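Side-chain contacts in oxidoreductase, NAD-binding/iron-sulfur cluster-binding protein (Nitratireductor pacificus pht-3B, PDB 6ZXU), which is a catabolic reductive dehalogenase that holds a cobalamin and two [4Fe-4S] clusters, with which it probably removes halogen from organohalide substrates: residues P37-P42 against R106-K111; L110-Y115 against K638-D643; D97-D102 against R188-P193; F317-E322 against S408-G413. All coordinates share one frame; numbering follows the deposited sequence.

Contact 1: residues P37-P42 against R106-K111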
loop_
_atom_site.group_PDB
_atom_site.type_symbol
_atom_site.label_atom_id
_atom_site.label_comp_id
_atom_site.label_asym_id
_atom_site.label_seq_id
_atom_site.Cartn_x
_atom_site.Cartn_y
_atom_site.Cartn_z
ATOM N N PRO A 37 14.471 -15.828 1.150
ATOM C CA PRO A 37 13.037 -16.001 1.388
ATOM C C PRO A 37 12.450 -14.967 2.296
ATOM O O PRO A 37 13.112 -14.467 3.197
ATOM C CB PRO A 37 12.934 -17.407 1.969
ATOM C CG PRO A 37 14.264 -17.795 2.390
ATOM C CD PRO A 37 15.273 -16.960 1.654
ATOM N N ASN A 38 11.177 -14.643 2.069
ATOM C CA ASN A 38 10.545 -13.551 2.783
ATOM C C ASN A 38 10.453 -13.737 4.273
ATOM O O ASN A 38 10.396 -12.770 5.007
ATOM C CB ASN A 38 9.167 -13.284 2.243
ATOM C CG ASN A 38 9.181 -12.664 0.893
ATOM O OD1 ASN A 38 9.470 -13.324 -0.110
ATOM N ND2 ASN A 38 8.714 -11.448 0.824
ATOM N N HIS A 39 10.410 -14.978 4.745
ATOM C CA HIS A 39 10.280 -15.193 6.201
ATOM C C HIS A 39 11.482 -14.761 6.990
ATOM O O HIS A 39 11.379 -14.588 8.218
ATOM C CB HIS A 39 9.931 -16.612 6.530
ATOM C CG HIS A 39 10.995 -17.586 6.218
ATOM N ND1 HIS A 39 11.070 -18.245 5.018
ATOM C CD2 HIS A 39 12.008 -18.057 6.973
ATOM C CE1 HIS A 39 12.125 -19.043 5.016
ATOM N NE2 HIS A 39 12.693 -18.957 6.206
ATOM N N LEU A 40 12.606 -14.523 6.314
ATOM C CA LEU A 40 13.772 -14.017 6.969
ATOM C C LEU A 40 13.720 -12.546 7.279
ATOM O O LEU A 40 14.470 -12.059 8.103
ATOM C CB LEU A 40 15.038 -14.350 6.101
ATOM C CG LEU A 40 15.323 -15.842 5.908
ATOM C CD1 LEU A 40 16.600 -16.108 5.158
ATOM C CD2 LEU A 40 15.404 -16.591 7.233
ATOM N N GLY A 41 12.847 -11.826 6.580
ATOM C CA GLY A 41 12.704 -10.395 6.734
ATOM C C GLY A 41 13.886 -9.572 6.168
ATOM O O GLY A 41 14.864 -10.120 5.598
ATOM N N PRO A 42 13.854 -8.257 6.427
ATOM C CA PRO A 42 14.895 -7.357 5.907
ATOM C C PRO A 42 16.121 -7.204 6.779
ATOM O O PRO A 42 17.093 -6.643 6.304
ATOM C CB PRO A 42 14.139 -6.058 5.788
ATOM C CG PRO A 42 13.172 -6.071 6.920
ATOM C CD PRO A 42 12.748 -7.509 7.066
ATOM N N ARG A 106 4.465 -23.705 8.336
ATOM C CA ARG A 106 3.507 -22.783 8.907
ATOM C C ARG A 106 4.194 -21.581 9.479
ATOM O O ARG A 106 3.688 -20.432 9.393
ATOM C CB ARG A 106 2.667 -23.461 10.005
ATOM C CG ARG A 106 1.731 -24.538 9.470
ATOM C CD ARG A 106 1.155 -25.270 10.683
ATOM N NE ARG A 106 0.064 -26.206 10.363
ATOM C CZ ARG A 106 -0.698 -26.763 11.317
ATOM N NH1 ARG A 106 -0.477 -26.486 12.614
ATOM N NH2 ARG A 106 -1.661 -27.571 10.978
ATOM N N ALA A 107 5.296 -21.823 10.131
ATOM C CA ALA A 107 6.066 -20.724 10.768
ATOM C C ALA A 107 6.622 -19.753 9.733
ATOM O O ALA A 107 6.479 -18.545 9.878
ATOM C CB ALA A 107 7.202 -21.273 11.559
ATOM N N GLU A 108 7.203 -20.274 8.687
ATOM C CA GLU A 108 7.697 -19.427 7.572
ATOM C C GLU A 108 6.587 -18.544 7.030
ATOM O O GLU A 108 6.743 -17.333 6.929
ATOM C CB GLU A 108 8.273 -20.290 6.447
ATOM C CG GLU A 108 9.563 -21.003 6.933
ATOM C CD GLU A 108 10.012 -22.152 6.047
ATOM O OE1 GLU A 108 9.340 -22.437 4.991
ATOM O OE2 GLU A 108 11.066 -22.749 6.411
ATOM N N ASN A 109 5.464 -19.146 6.713
ATOM C CA ASN A 109 4.315 -18.421 6.140
ATOM C C ASN A 109 3.801 -17.323 7.008
ATOM O O ASN A 109 3.494 -16.252 6.550
ATOM C CB ASN A 109 3.230 -19.386 5.761
ATOM C CG ASN A 109 1.928 -18.691 5.431
ATOM O OD1 ASN A 109 1.082 -18.536 6.300
ATOM N ND2 ASN A 109 1.766 -18.315 4.154
ATOM N N LEU A 110 3.708 -17.579 8.292
ATOM C CA LEU A 110 3.149 -16.602 9.172
ATOM C C LEU A 110 4.150 -15.471 9.457
ATOM O O LEU A 110 3.775 -14.319 9.626
ATOM C CB LEU A 110 2.717 -17.285 10.439
ATOM C CG LEU A 110 1.736 -16.634 11.342
ATOM C CD1 LEU A 110 0.459 -16.261 10.621
ATOM C CD2 LEU A 110 1.454 -17.562 12.554
ATOM N N LYS A 111 5.439 -15.809 9.542
ATOM C CA LYS A 111 6.479 -14.775 9.632
ATOM C C LYS A 111 6.552 -13.905 8.388
ATOM O O LYS A 111 6.626 -12.728 8.484
ATOM C CB LYS A 111 7.851 -15.412 9.838
ATOM C CG LYS A 111 8.089 -15.939 11.223
ATOM C CD LYS A 111 9.485 -16.616 11.217
ATOM C CE LYS A 111 10.132 -16.409 12.540
ATOM N NZ LYS A 111 11.425 -17.162 12.479
#
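A short 3-10 turn, 38-40, in the N-terminal loop meets helix 103-116 through His-39, whose imidazole lies along the side chain of Glu-108. The contact is a CH-pi one: Glu-108 CG sits 3.6 Å from the centroid of the His-39 ring and only 4° off its normal, so the methylene is centred over the face. Glu-108 runs extended past CG alongside the imidazole, and its carboxylate plane is 12° from the ring plane. The pair is thus stacked rather than joined by a polar bond; Glu-108 OE2 stays 4.1 Å from His-39 NE2. The nearby carboxylate would probably favour a protonated imidazole, though the charge is not seen. With chi1 at 67°, CG of His-39 stands between its backbone N and carbonyl carbon, and the ring rises beside the helix. At the root of the side chain, His-39 CB lies 3.3 Å from the carbonyl O of Glu-108. One turn on, Lys-111 CB packs 4.1 Å from His-39 CB, while its NZ leaves for a salt bridge with Asp-246. Behind this surface contact, helix 103-116 lays Ala-107 and Lys-111 on strand 121-126 and Leu-110 on helix 168-190.

Contact 2: residues L110-Y115 against K638-D643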
loop_
_atom_site.group_PDB
_atom_site.type_symbol
_atom_site.label_atom_id
_atom_site.label_comp_id
_atom_site.label_asym_id
_atom_site.label_seq_id
_atom_site.Cartn_x
_atom_site.Cartn_y
_atom_site.Cartn_z
ATOM N N LEU A 110 3.708 -17.579 8.292
ATOM C CA LEU A 110 3.149 -16.602 9.172
ATOM C C LEU A 110 4.150 -15.471 9.457
ATOM O O LEU A 110 3.775 -14.319 9.626
ATOM C CB LEU A 110 2.717 -17.285 10.439
ATOM C CG LEU A 110 1.736 -16.634 11.342
ATOM C CD1 LEU A 110 0.459 -16.261 10.621
ATOM C CD2 LEU A 110 1.454 -17.562 12.554
ATOM N N LYS A 111 5.439 -15.809 9.542
ATOM C CA LYS A 111 6.479 -14.775 9.632
ATOM C C LYS A 111 6.552 -13.905 8.388
ATOM O O LYS A 111 6.626 -12.728 8.484
ATOM C CB LYS A 111 7.851 -15.412 9.838
ATOM C CG LYS A 111 8.089 -15.939 11.223
ATOM C CD LYS A 111 9.485 -16.616 11.217
ATOM C CE LYS A 111 10.132 -16.409 12.540
ATOM N NZ LYS A 111 11.425 -17.162 12.479
ATOM N N ALA A 112 6.438 -14.519 7.223
ATOM C CA ALA A 112 6.389 -13.786 5.964
ATOM C C ALA A 112 5.144 -12.894 5.876
ATOM O O ALA A 112 5.206 -11.776 5.335
ATOM C CB ALA A 112 6.417 -14.751 4.789
ATOM N N SER A 113 4.074 -13.313 6.497
ATOM C CA SER A 113 2.847 -12.521 6.564
ATOM C C SER A 113 3.063 -11.303 7.385
ATOM O O SER A 113 2.560 -10.239 7.012
ATOM C CB SER A 113 1.659 -13.339 7.118
ATOM O OG SER A 113 1.357 -14.471 6.337
ATOM N N ALA A 114 3.730 -11.423 8.539
ATOM C CA ALA A 114 3.970 -10.296 9.378
ATOM C C ALA A 114 4.883 -9.250 8.732
ATOM O O ALA A 114 4.646 -8.056 8.841
ATOM C CB ALA A 114 4.504 -10.752 10.700
ATOM N N TYR A 115 5.925 -9.701 8.039
ATOM C CA TYR A 115 6.843 -8.832 7.359
ATOM C C TYR A 115 6.116 -8.139 6.187
ATOM O O TYR A 115 6.352 -6.969 5.946
ATOM C CB TYR A 115 8.087 -9.618 6.835
ATOM C CG TYR A 115 9.073 -9.957 7.938
ATOM C CD1 TYR A 115 9.590 -8.956 8.736
ATOM C CD2 TYR A 115 9.452 -11.242 8.201
ATOM C CE1 TYR A 115 10.495 -9.212 9.730
ATOM C CE2 TYR A 115 10.345 -11.508 9.212
ATOM C CZ TYR A 115 10.874 -10.519 9.962
ATOM O OH TYR A 115 11.797 -10.741 10.918
ATOM N N LYS A 638 10.457 -16.256 -3.597
ATOM C CA LYS A 638 9.607 -15.236 -2.980
ATOM C C LYS A 638 8.128 -15.633 -2.830
ATOM O O LYS A 638 7.302 -14.829 -2.418
ATOM C CB LYS A 638 9.730 -13.961 -3.762
ATOM C CG LYS A 638 11.158 -13.390 -3.932
ATOM C CD LYS A 638 11.699 -12.937 -2.607
ATOM C CE LYS A 638 12.962 -12.171 -2.819
ATOM N NZ LYS A 638 13.374 -11.592 -1.525
ATOM N N ARG A 639 7.751 -16.844 -3.212
ATOM C CA ARG A 639 6.396 -17.293 -3.113
ATOM C C ARG A 639 6.116 -17.811 -1.721
ATOM O O ARG A 639 6.195 -19.012 -1.458
ATOM C CB ARG A 639 6.093 -18.324 -4.205
ATOM C CG ARG A 639 4.613 -18.683 -4.308
ATOM C CD ARG A 639 4.347 -19.332 -5.624
ATOM N NE ARG A 639 3.045 -19.960 -5.706
ATOM C CZ ARG A 639 2.694 -20.709 -6.764
ATOM N NH1 ARG A 639 3.541 -20.859 -7.774
ATOM N NH2 ARG A 639 1.495 -21.270 -6.857
ATOM N N TRP A 640 5.791 -16.914 -0.801
ATOM C CA TRP A 640 5.709 -17.294 0.577
ATOM C C TRP A 640 4.294 -17.643 1.028
ATOM O O TRP A 640 4.132 -18.125 2.158
ATOM C CB TRP A 640 6.169 -16.117 1.460
ATOM C CG TRP A 640 5.452 -14.809 1.203
ATOM C CD1 TRP A 640 5.858 -13.817 0.306
ATOM C CD2 TRP A 640 4.244 -14.318 1.816
ATOM N NE1 TRP A 640 4.961 -12.757 0.315
ATOM C CE2 TRP A 640 3.972 -13.031 1.231
ATOM C CE3 TRP A 640 3.361 -14.844 2.740
ATOM C CZ2 TRP A 640 2.860 -12.300 1.573
ATOM C CZ3 TRP A 640 2.250 -14.154 3.049
ATOM C CH2 TRP A 640 2.006 -12.878 2.498
ATOM N N TRP A 641 3.273 -17.315 0.223
ATOM C CA TRP A 641 1.854 -17.446 0.653
ATOM C C TRP A 641 1.302 -18.816 0.262
ATOM O O TRP A 641 1.846 -19.518 -0.614
ATOM C CB TRP A 641 0.979 -16.318 0.002
ATOM C CG TRP A 641 1.047 -16.313 -1.516
ATOM C CD1 TRP A 641 0.196 -16.959 -2.388
ATOM C CD2 TRP A 641 2.019 -15.661 -2.321
ATOM N NE1 TRP A 641 0.612 -16.768 -3.669
ATOM C CE2 TRP A 641 1.720 -15.950 -3.649
ATOM C CE3 TRP A 641 3.106 -14.831 -2.035
ATOM C CZ2 TRP A 641 2.515 -15.508 -4.680
ATOM C CZ3 TRP A 641 3.890 -14.397 -3.041
ATOM C CH2 TRP A 641 3.599 -14.724 -4.367
ATOM N N PHE A 642 0.193 -19.180 0.912
ATOM C CA PHE A 642 -0.567 -20.399 0.591
ATOM C C PHE A 642 -1.584 -20.123 -0.508
ATOM O O PHE A 642 -2.172 -19.047 -0.552
ATOM C CB PHE A 642 -1.321 -20.905 1.832
ATOM C CG PHE A 642 -0.462 -21.310 3.004
ATOM C CD1 PHE A 642 0.826 -21.746 2.847
ATOM C CD2 PHE A 642 -1.011 -21.266 4.283
ATOM C CE1 PHE A 642 1.597 -22.099 3.907
ATOM C CE2 PHE A 642 -0.277 -21.647 5.369
ATOM C CZ PHE A 642 1.026 -22.066 5.178
ATOM N N ASP A 643 -1.772 -21.078 -1.391
ATOM C CA ASP A 643 -2.822 -21.021 -2.385
ATOM C C ASP A 643 -4.163 -21.555 -1.800
ATOM O O ASP A 643 -4.432 -22.740 -1.823
ATOM C CB ASP A 643 -2.440 -21.857 -3.600
ATOM C CG ASP A 643 -1.366 -21.223 -4.403
ATOM O OD1 ASP A 643 -1.109 -19.993 -4.271
ATOM O OD2 ASP A 643 -0.737 -21.924 -5.148
#
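A chi1 of 54° sets CG of Trp-640 between its own backbone N and carbonyl carbon, and chi2 of -91° turns the indole so that one face meets Ala-112 of helix 103-116. The contact joins helix 103-116 to an irregular loop from far along the chain, between helix 619-628 and strand 645-647. Ala-112 CB is the main apolar touch, 3.6 Å from Trp-640 CB and 3.7 Å from CE3, with the backbone C and O of Ala-112 over the same face, the O toward the rim. The opposite face is taken by Trp-641, whose CE3 lies 3.6 Å above the indole plane toward its rim, so Trp-640 is layered between the helix and its own neighbour. Its NE1 is hydrogen-bonded to Thr-434 and its carbonyl O to Asn-109 ND2, which fixes the residue at both ends. A leucine in its place would probably leave Thr-434 without the indole N-H and open a gap between Ala-112 and Trp-641. Beyond the indole, Arg-639 and Asp-643 brace the loop with a salt bridge. At the far rim, the hydroxyl OG of Ser-113, hydrogen-bonded to the carbonyl O of Asn-109, approaches Trp-640 CZ3 obliquely at 3.4 Å.

Contact 3: residues D97-D102 against R188-P193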
loop_
_atom_site.group_PDB
_atom_site.type_symbol
_atom_site.label_atom_id
_atom_site.label_comp_id
_atom_site.label_asym_id
_atom_site.label_seq_id
_atom_site.Cartn_x
_atom_site.Cartn_y
_atom_site.Cartn_z
ATOM N N ASP A 97 -9.483 -28.818 4.357
ATOM C CA ASP A 97 -8.567 -29.940 4.058
ATOM C C ASP A 97 -7.206 -29.441 3.552
ATOM O O ASP A 97 -6.422 -30.279 3.085
ATOM C CB ASP A 97 -9.191 -30.871 2.916
ATOM N N ALA A 98 -6.960 -28.114 3.493
ATOM C CA ALA A 98 -5.844 -27.602 2.666
ATOM C C ALA A 98 -4.760 -26.884 3.409
ATOM O O ALA A 98 -3.856 -26.356 2.764
ATOM C CB ALA A 98 -6.392 -26.705 1.545
ATOM N N ILE A 99 -4.841 -26.823 4.726
ATOM C CA ILE A 99 -3.810 -26.157 5.500
ATOM C C ILE A 99 -2.595 -27.098 5.613
ATOM O O ILE A 99 -2.726 -28.269 5.995
ATOM C CB ILE A 99 -4.314 -25.788 6.898
ATOM C CG1 ILE A 99 -5.686 -25.105 6.815
ATOM C CG2 ILE A 99 -3.310 -24.902 7.626
ATOM C CD1 ILE A 99 -5.699 -23.886 5.885
ATOM N N PRO A 100 -1.385 -26.613 5.269
ATOM C CA PRO A 100 -0.166 -27.431 5.485
ATOM C C PRO A 100 0.022 -27.840 6.901
ATOM O O PRO A 100 -0.281 -27.064 7.820
ATOM C CB PRO A 100 0.964 -26.536 4.997
ATOM C CG PRO A 100 0.276 -25.595 4.030
ATOM C CD PRO A 100 -1.072 -25.351 4.612
ATOM N N ASP A 101 0.429 -29.119 7.086
ATOM C CA ASP A 101 0.622 -29.722 8.437
ATOM C C ASP A 101 1.955 -29.284 9.045
ATOM O O ASP A 101 2.050 -29.030 10.252
ATOM C CB ASP A 101 0.523 -31.291 8.409
ATOM N N ASP A 102 2.986 -29.185 8.208
ATOM C CA ASP A 102 4.379 -28.938 8.680
ATOM C C ASP A 102 4.570 -27.663 9.456
ATOM O O ASP A 102 4.386 -26.587 8.890
ATOM C CB ASP A 102 5.298 -28.952 7.456
ATOM C CG ASP A 102 6.767 -28.835 7.836
ATOM O OD1 ASP A 102 7.074 -28.716 9.051
ATOM O OD2 ASP A 102 7.592 -28.809 6.930
ATOM N N ARG A 188 -7.627 -17.423 12.115
ATOM C CA ARG A 188 -9.046 -17.767 12.364
ATOM C C ARG A 188 -9.776 -18.182 11.098
ATOM O O ARG A 188 -10.547 -19.132 11.091
ATOM C CB ARG A 188 -9.764 -16.651 13.060
ATOM C CG ARG A 188 -9.388 -16.485 14.515
ATOM C CD ARG A 188 -10.330 -15.552 15.240
ATOM N NE ARG A 188 -10.354 -14.167 14.677
ATOM C CZ ARG A 188 -9.627 -13.154 15.083
ATOM N NH1 ARG A 188 -8.661 -13.273 16.033
ATOM N NH2 ARG A 188 -9.771 -11.974 14.491
ATOM N N TRP A 189 -9.477 -17.543 9.979
ATOM C CA TRP A 189 -10.064 -17.948 8.703
ATOM C C TRP A 189 -9.529 -19.232 8.120
ATOM O O TRP A 189 -10.180 -19.877 7.286
ATOM C CB TRP A 189 -9.919 -16.827 7.676
ATOM C CG TRP A 189 -11.029 -15.826 7.741
ATOM C CD1 TRP A 189 -11.030 -14.574 8.341
ATOM C CD2 TRP A 189 -12.338 -16.025 7.223
ATOM N NE1 TRP A 189 -12.260 -13.981 8.179
ATOM C CE2 TRP A 189 -13.084 -14.833 7.488
ATOM C CE3 TRP A 189 -12.962 -17.095 6.529
ATOM C CZ2 TRP A 189 -14.433 -14.690 7.121
ATOM C CZ3 TRP A 189 -14.338 -16.943 6.142
ATOM C CH2 TRP A 189 -15.038 -15.745 6.445
ATOM N N MET A 190 -8.323 -19.632 8.528
ATOM C CA MET A 190 -7.741 -20.921 8.165
ATOM C C MET A 190 -8.293 -22.067 9.056
ATOM O O MET A 190 -8.097 -23.240 8.742
ATOM C CB MET A 190 -6.223 -20.849 8.300
ATOM C CG MET A 190 -5.575 -20.194 7.098
ATOM S SD MET A 190 -3.762 -20.450 7.065
ATOM C CE MET A 190 -3.218 -19.786 8.652
ATOM N N GLY A 191 -9.000 -21.721 10.139
ATOM C CA GLY A 191 -9.754 -22.713 10.906
ATOM C C GLY A 191 -9.231 -22.890 12.321
ATOM O O GLY A 191 -9.693 -23.791 13.005
ATOM N N PHE A 192 -8.356 -22.011 12.806
ATOM C CA PHE A 192 -7.727 -22.170 14.101
ATOM C C PHE A 192 -8.008 -21.013 14.965
ATOM O O PHE A 192 -7.886 -19.856 14.530
ATOM C CB PHE A 192 -6.166 -22.349 13.966
ATOM C CG PHE A 192 -5.754 -23.488 13.118
ATOM C CD1 PHE A 192 -5.742 -23.380 11.725
ATOM C CD2 PHE A 192 -5.422 -24.711 13.681
ATOM C CE1 PHE A 192 -5.448 -24.458 10.913
ATOM C CE2 PHE A 192 -5.100 -25.767 12.879
ATOM C CZ PHE A 192 -5.086 -25.648 11.494
ATOM N N PRO A 193 -8.423 -21.238 16.205
ATOM C CA PRO A 193 -8.561 -20.136 17.136
ATOM C C PRO A 193 -7.272 -19.395 17.369
ATOM O O PRO A 193 -6.179 -19.971 17.410
ATOM C CB PRO A 193 -9.010 -20.826 18.430
ATOM C CG PRO A 193 -9.784 -22.002 17.913
ATOM C CD PRO A 193 -8.986 -22.489 16.758
#
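Apolar contacts come first, and all of those across the contact radiate from Ile-99, which turns its side chain toward the end of helix 168-190. The branch ending in CD1 chiefly meets Met-190, CG2 chiefly Phe-192. CD1 lies 3.9 Å from Met-190 CG and about as far from Met-190 CB, with the sulfur SD slightly farther off; the two side chains cross at a slant. The shorter branch, CG2, is 3.9 Å from Phe-192 CE1. Here the methyl comes to the ring obliquely, and the isoleucine and phenylalanine run alongside one another with opposite headings. Phe-192 also meets the ring of Tyr-241, their planes at about 50°. With chi1 at -48°, CG1 lies beside the backbone N of Ile-99 and CG2 beside the carbonyl carbon, a spread that lets one residue reach partners on both sides of Gly-191.

The fold element behind this is a Schellman motif: Gly-191 leaves the helix with a positive phi of 115°, at backbone angles that suit glycine, turning the chain toward strand 194-198 and bringing Phe-192 back beside Met-190.

Contacts with the backbone complete the fit. Ile-99 CG1 rests 3.6 Å from the carbonyl O of Met-190, a van der Waals touch at the helix end.

Polar interactions stay on the side of the loop that leads into helix 103-116 and do not cross the contact. Pro-100 O accepts a hydrogen bond from Arg-106 NE, and Asp-102 is the N-cap of helix 103-116, its OD1 accepting from the backbone N of Ala-104.

Contact 4: residues F317-E322 against S408-G413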
loop_
_atom_site.group_PDB
_atom_site.type_symbol
_atom_site.label_atom_id
_atom_site.label_comp_id
_atom_site.label_asym_id
_atom_site.label_seq_id
_atom_site.Cartn_x
_atom_site.Cartn_y
_atom_site.Cartn_z
ATOM N N PHE A 317 -16.411 1.457 -12.805
ATOM C CA PHE A 317 -16.784 0.178 -13.339
ATOM C C PHE A 317 -16.946 -0.953 -12.316
ATOM O O PHE A 317 -17.648 -1.894 -12.648
ATOM C CB PHE A 317 -15.919 -0.301 -14.497
ATOM C CG PHE A 317 -16.458 0.088 -15.841
ATOM C CD1 PHE A 317 -16.546 1.384 -16.187
ATOM C CD2 PHE A 317 -16.778 -0.883 -16.799
ATOM C CE1 PHE A 317 -17.046 1.773 -17.435
ATOM C CE2 PHE A 317 -17.285 -0.532 -18.023
ATOM C CZ PHE A 317 -17.409 0.830 -18.361
ATOM N N PHE A 318 -16.416 -0.860 -11.110
ATOM C CA PHE A 318 -16.872 -1.801 -10.055
ATOM C C PHE A 318 -18.334 -1.559 -9.692
ATOM O O PHE A 318 -19.051 -2.512 -9.440
ATOM C CB PHE A 318 -16.023 -1.694 -8.809
ATOM C CG PHE A 318 -14.621 -2.222 -8.993
ATOM C CD1 PHE A 318 -14.428 -3.433 -9.629
ATOM C CD2 PHE A 318 -13.513 -1.472 -8.597
ATOM C CE1 PHE A 318 -13.154 -3.926 -9.816
ATOM C CE2 PHE A 318 -12.218 -1.958 -8.815
ATOM C CZ PHE A 318 -12.067 -3.182 -9.383
ATOM N N LYS A 319 -18.772 -0.296 -9.581
ATOM C CA LYS A 319 -20.175 0.020 -9.334
ATOM C C LYS A 319 -21.061 -0.432 -10.488
ATOM O O LYS A 319 -22.162 -0.959 -10.281
ATOM C CB LYS A 319 -20.378 1.517 -9.066
ATOM C CG LYS A 319 -19.597 2.065 -7.910
ATOM C CD LYS A 319 -19.627 1.076 -6.836
ATOM C CE LYS A 319 -19.540 1.702 -5.470
ATOM N NZ LYS A 319 -18.289 2.303 -5.224
ATOM N N ARG A 320 -20.575 -0.352 -11.716
ATOM C CA ARG A 320 -21.298 -0.864 -12.848
ATOM C C ARG A 320 -21.485 -2.351 -12.787
ATOM O O ARG A 320 -22.568 -2.882 -13.046
ATOM C CB ARG A 320 -20.658 -0.459 -14.155
ATOM C CG ARG A 320 -20.582 1.049 -14.360
ATOM C CD ARG A 320 -20.413 1.454 -15.826
ATOM N NE ARG A 320 -21.606 1.232 -16.647
ATOM C CZ ARG A 320 -21.806 1.712 -17.868
ATOM N NH1 ARG A 320 -20.902 2.495 -18.455
ATOM N NH2 ARG A 320 -22.864 1.350 -18.526
ATOM N N ALA A 321 -20.424 -3.069 -12.385
ATOM C CA ALA A 321 -20.505 -4.513 -12.210
ATOM C C ALA A 321 -21.513 -4.900 -11.135
ATOM O O ALA A 321 -22.331 -5.747 -11.362
ATOM C CB ALA A 321 -19.099 -5.070 -11.877
ATOM N N GLU A 322 -21.449 -4.234 -9.970
ATOM C CA GLU A 322 -22.343 -4.451 -8.890
ATOM C C GLU A 322 -23.803 -4.244 -9.327
ATOM O O GLU A 322 -24.671 -4.965 -8.887
ATOM C CB GLU A 322 -22.051 -3.458 -7.779
ATOM C CG GLU A 322 -22.945 -3.686 -6.608
ATOM C CD GLU A 322 -22.562 -2.868 -5.396
ATOM O OE1 GLU A 322 -21.499 -2.117 -5.401
ATOM O OE2 GLU A 322 -23.388 -2.947 -4.419
ATOM N N SER A 408 -21.823 12.898 -8.440
ATOM C CA SER A 408 -22.939 12.436 -7.595
ATOM C C SER A 408 -22.569 11.090 -6.960
ATOM O O SER A 408 -21.704 10.360 -7.502
ATOM C CB SER A 408 -24.206 12.285 -8.437
ATOM O OG SER A 408 -24.050 11.393 -9.547
ATOM N N ASP A 409 -23.175 10.775 -5.825
ATOM C CA ASP A 409 -22.950 9.476 -5.173
ATOM C C ASP A 409 -23.802 8.404 -5.858
ATOM O O ASP A 409 -24.787 8.686 -6.574
ATOM C CB ASP A 409 -23.204 9.548 -3.659
ATOM C CG ASP A 409 -24.708 9.475 -3.316
ATOM O OD1 ASP A 409 -25.430 10.488 -3.528
ATOM O OD2 ASP A 409 -25.183 8.405 -2.838
ATOM N N GLU A 410 -23.424 7.153 -5.647
ATOM C CA GLU A 410 -24.098 6.031 -6.340
ATOM C C GLU A 410 -25.258 5.401 -5.524
ATOM O O GLU A 410 -25.935 4.571 -6.016
ATOM C CB GLU A 410 -23.082 4.935 -6.696
ATOM C CG GLU A 410 -22.587 4.000 -5.552
ATOM C CD GLU A 410 -21.776 4.651 -4.415
ATOM O OE1 GLU A 410 -21.623 5.922 -4.392
ATOM O OE2 GLU A 410 -21.284 3.840 -3.533
ATOM N N VAL A 411 -25.376 5.759 -4.264
ATOM C CA VAL A 411 -26.366 5.108 -3.435
ATOM C C VAL A 411 -27.688 5.889 -3.507
ATOM O O VAL A 411 -28.706 5.333 -3.921
ATOM C CB VAL A 411 -25.909 5.008 -1.974
ATOM C CG1 VAL A 411 -27.060 4.447 -1.079
ATOM C CG2 VAL A 411 -24.673 4.124 -1.906
ATOM N N GLU A 412 -27.659 7.157 -3.089
ATOM C CA GLU A 412 -28.834 8.069 -3.113
ATOM C C GLU A 412 -28.848 8.893 -4.430
ATOM O O GLU A 412 -29.871 9.461 -4.786
ATOM C CB GLU A 412 -28.837 9.003 -1.857
ATOM N N GLY A 413 -27.707 9.024 -5.139
ATOM C CA GLY A 413 -27.681 9.846 -6.374
ATOM C C GLY A 413 -27.606 11.326 -6.156
ATOM O O GLY A 413 -27.858 12.064 -7.092
HETATM O O HOH W 1 -18.316 3.665 -2.046
#
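Lys-319 and Glu-410 cross at a slant beside the cobalamin pocket, the lysine methylene CE laid against the carboxylate end of the glutamate. CE is 3.4 Å from Glu-410 OE2 and 3.8 Å from Glu-410 CG, whereas the charged NZ stands 3.8 Å from OE2, which makes this a long salt bridge. Two bends steer the lysine there: chi2 of -40° folds the chain near its root and chi4 of -67° turns NZ aside, leaving CE to do the closest touching. Glu-410 bends at chi2 as well, and its OE2 is the oxygen that meets Lys-319 CE. A water lies near both groups, in weak contact with Lys-319 NZ and Glu-410 OE2. The other oxygen, OE1, has a long, weak ion pair with Lys-313. A glutamine in place of the glutamate would probably deprive Lys-319 of this counter-charge, distant as it is, and leave its ammonium freer to turn. In the loop that presents Glu-410, Asp-409 OD2, in the conformer described, accepts from the backbone N of Glu-412 at 2.8 Å, an Asx motif. Lys-319 lies on helix 317-323, whose first residue, Phe-317, gives its backbone N to cobalamin O51 and packs its ring on helix 572-581, while Glu-410 belongs to the loop between strands 394-399 and 422-429.

In the fold
Contacts 1, 2 and 3 form one connected cluster, and contact 4 stands apart. Contacts 1 and 2 share Leu-110 and Lys-111 on helix 103-116, with centres about 6 Å apart. Contact 3 lies about 17 Å from contact 1, centre to centre, yet its loop leads into the same helix and is tied to it by Arg-106. Phe-642 of contact 2 reaches contact 3 by packing its CE1 3.7 Å from Pro-100 CG. Contact 4 is about 40 Å from contact 1 between centres, across the middle of the chain. It adjoins the cofactor: the Lys-319 side chain is about 7 Å from cobalamin, whereas the Trp-640 side chain lies about 11 Å from that of cobalamin-binding Gln-430.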